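Local coordinates for minor capsid protein VP1 (Human bocavirus 3, PDB 5US7) that assembles in sixty copies into the T=1 icosahedral capsid that encloses the viral genome, at residues 200-203 against 209-212. Residues are numbered along the deposited sequence; the frame is centred on the assembly and turned at random.
Sequences LAEM and VEKA
The carboxylate of Glu210 lies with one face against the backbone of 200-203. Ala201 N and Glu202 N stand over that face. Segment 200-203 places nothing on the other face. At the oxygen edge, close to the carboxylate plane, comes Glu202 OE1. Glu202 OE1 is 3.7 Å from Glu210 OE2 and almost as near to Glu210 OE1. The two planes are 61° apart. Seen from Glu202, Glu210 OE2 sits over the carboxylate face, 3.6 Å from Glu202 CD. This is an edge-to-face approach of like charges. Glu199 brings a third carboxylate close to Glu202 OE2. This crowding of negative charge may raise the affinity of one of these acids for a proton. Glu210 OE1 has a partial compensation, a weak hydrogen bond from Glu204 N.

The Glu210 chain runs nearly straight beyond CG (chi2 -177°). This carries its stem across the backbone, with Glu210 CG 3.1 Å from Ala201 N, and brings Glu210 OE1 to Met203 CB at 3.3 Å. Both segments belong to one long excursion from the jelly-roll core of the parvovirus coat protein. It leaves after strand 185-190 and turns back onto helix 210-215. Ala201 and Glu210 are the closest backbone pair, with their CA atoms 4.0 Å apart. Ala201 CB rests 3.4 Å from Glu210 O, and Ala201 also packs on Ile213 and Ala214.

Met203 lies against Lys211 of the helix. Met203 SD is the touching atom, 3.6 Å from Lys211 CB. The methyl Met203 CE is a more distant contact, 3.9 Å from Lys211 CA. Met203 also packs on Ile501 of a neighbouring subunit, and Lys211 packs on Leu499 of that neighbouring subunit.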
ATOM      1  N   LEU A 200     -58.827 -47.920  94.173  1.00 83.46           N
ATOM      2  CA  LEU A 200     -57.562 -48.295  93.551  1.00 83.46           C
ATOM      3  C   LEU A 200     -56.527 -47.218  93.841  1.00 83.46           C
ATOM      4  O   LEU A 200     -56.319 -46.341  93.000  1.00 83.46           O
ATOM      5  CB  LEU A 200     -57.684 -48.487  92.035  1.00 82.26           C
ATOM      6  CG  LEU A 200     -58.183 -49.763  91.373  1.00 82.26           C
ATOM      7  CD1 LEU A 200     -59.645 -49.977  91.644  1.00 82.26           C
ATOM      8  CD2 LEU A 200     -57.939 -49.656  89.883  1.00 82.26           C
ATOM      9  N   ALA A 201     -55.868 -47.297  95.002  1.00 84.20           N
ATOM     10  CA  ALA A 201     -55.216 -46.205  95.728  1.00 84.20           C
ATOM     11  C   ALA A 201     -56.181 -45.368  96.548  1.00 84.20           C
ATOM     12  O   ALA A 201     -56.105 -44.137  96.535  1.00 84.20           O
ATOM     13  CB  ALA A 201     -54.453 -45.276  94.786  1.00 78.07           C
ATOM     14  N   GLU A 202     -57.093 -46.030  97.254  1.00 88.76           N
ATOM     15  CA  GLU A 202     -57.868 -45.368  98.292  1.00 88.76           C
ATOM     16  C   GLU A 202     -56.925 -44.627  99.259  1.00 88.76           C
ATOM     17  O   GLU A 202     -57.104 -43.425  99.439  1.00 88.76           O
ATOM     18  CB  GLU A 202     -58.760 -46.366  99.042  1.00 93.79           C
ATOM     19  CG  GLU A 202     -59.866 -47.014  98.254  1.00 93.79           C
ATOM     20  CD  GLU A 202     -60.492 -48.140  99.042  1.00 93.79           C
ATOM     21  OE1 GLU A 202     -59.854 -48.604 100.007  1.00 93.79           O
ATOM     22  OE2 GLU A 202     -61.628 -48.537  98.739  1.00 93.79           O
ATOM     23  N   MET A 203     -55.936 -45.275  99.894  1.00 93.58           N
ATOM     24  CA  MET A 203     -55.765 -46.724 100.012  1.00 93.58           C
ATOM     25  C   MET A 203     -56.152 -47.083 101.439  1.00 93.58           C
ATOM     26  O   MET A 203     -55.945 -46.286 102.353  1.00 93.58           O
ATOM     27  CB  MET A 203     -54.335 -47.161  99.711  1.00 89.08           C
ATOM     28  CG  MET A 203     -53.342 -46.778 100.783  1.00 89.08           C
ATOM     29  SD  MET A 203     -51.642 -46.968 100.249  1.00 89.08           S
ATOM     30  CE  MET A 203     -51.393 -45.386  99.464  1.00 89.08           C
ATOM     31  N   VAL A 209     -50.752 -52.952  96.239  1.00 81.26           N
ATOM     32  CA  VAL A 209     -51.376 -52.856  94.929  1.00 81.26           C
ATOM     33  C   VAL A 209     -51.914 -51.442  94.803  1.00 81.26           C
ATOM     34  O   VAL A 209     -51.513 -50.690  93.910  1.00 81.26           O
ATOM     35  CB  VAL A 209     -52.480 -53.905  94.742  1.00 85.80           C
ATOM     36  CG1 VAL A 209     -53.160 -53.715  93.403  1.00 85.80           C
ATOM     37  CG2 VAL A 209     -51.892 -55.295  94.853  1.00 85.80           C
ATOM     38  N   GLU A 210     -52.840 -51.076  95.691  1.00 78.99           N
ATOM     39  CA  GLU A 210     -53.278 -49.687  95.754  1.00 78.99           C
ATOM     40  C   GLU A 210     -52.117 -48.751  96.063  1.00 78.99           C
ATOM     41  O   GLU A 210     -52.058 -47.634  95.542  1.00 78.99           O
ATOM     42  CB  GLU A 210     -54.390 -49.521  96.788  1.00 89.31           C
ATOM     43  CG  GLU A 210     -55.745 -50.066  96.360  1.00 89.31           C
ATOM     44  CD  GLU A 210     -56.824 -49.802  97.390  1.00 89.31           C
ATOM     45  OE1 GLU A 210     -56.474 -49.442  98.531  1.00 89.31           O
ATOM     46  OE2 GLU A 210     -58.021 -49.916  97.058  1.00 89.31           O
ATOM     47  N   LYS A 211     -51.178 -49.186  96.906  1.00 74.22           N
ATOM     48  CA  LYS A 211     -50.051 -48.323  97.237  1.00 74.22           C
ATOM     49  C   LYS A 211     -49.157 -48.095  96.029  1.00 74.22           C
ATOM     50  O   LYS A 211     -48.654 -46.987  95.827  1.00 74.22           O
ATOM     51  CB  LYS A 211     -49.246 -48.913  98.388  1.00 76.74           C
ATOM     52  CG  LYS A 211     -48.094 -48.029  98.819  1.00 76.74           C
ATOM     53  CD  LYS A 211     -47.436 -48.551 100.076  1.00 76.74           C
ATOM     54  CE  LYS A 211     -46.275 -47.670 100.484  1.00 76.74           C
ATOM     55  NZ  LYS A 211     -45.130 -47.805  99.551  1.00 76.74           N
ATOM     56  N   ALA A 212     -48.942 -49.127  95.218  1.00 69.96           N
ATOM     57  CA  ALA A 212     -48.195 -48.933  93.983  1.00 69.96           C
ATOM     58  C   ALA A 212     -48.963 -48.065  93.002  1.00 69.96           C
ATOM     59  O   ALA A 212     -48.356 -47.317  92.232  1.00 69.96           O
ATOM     60  CB  ALA A 212     -47.865 -50.280  93.350  1.00 72.18           C
TER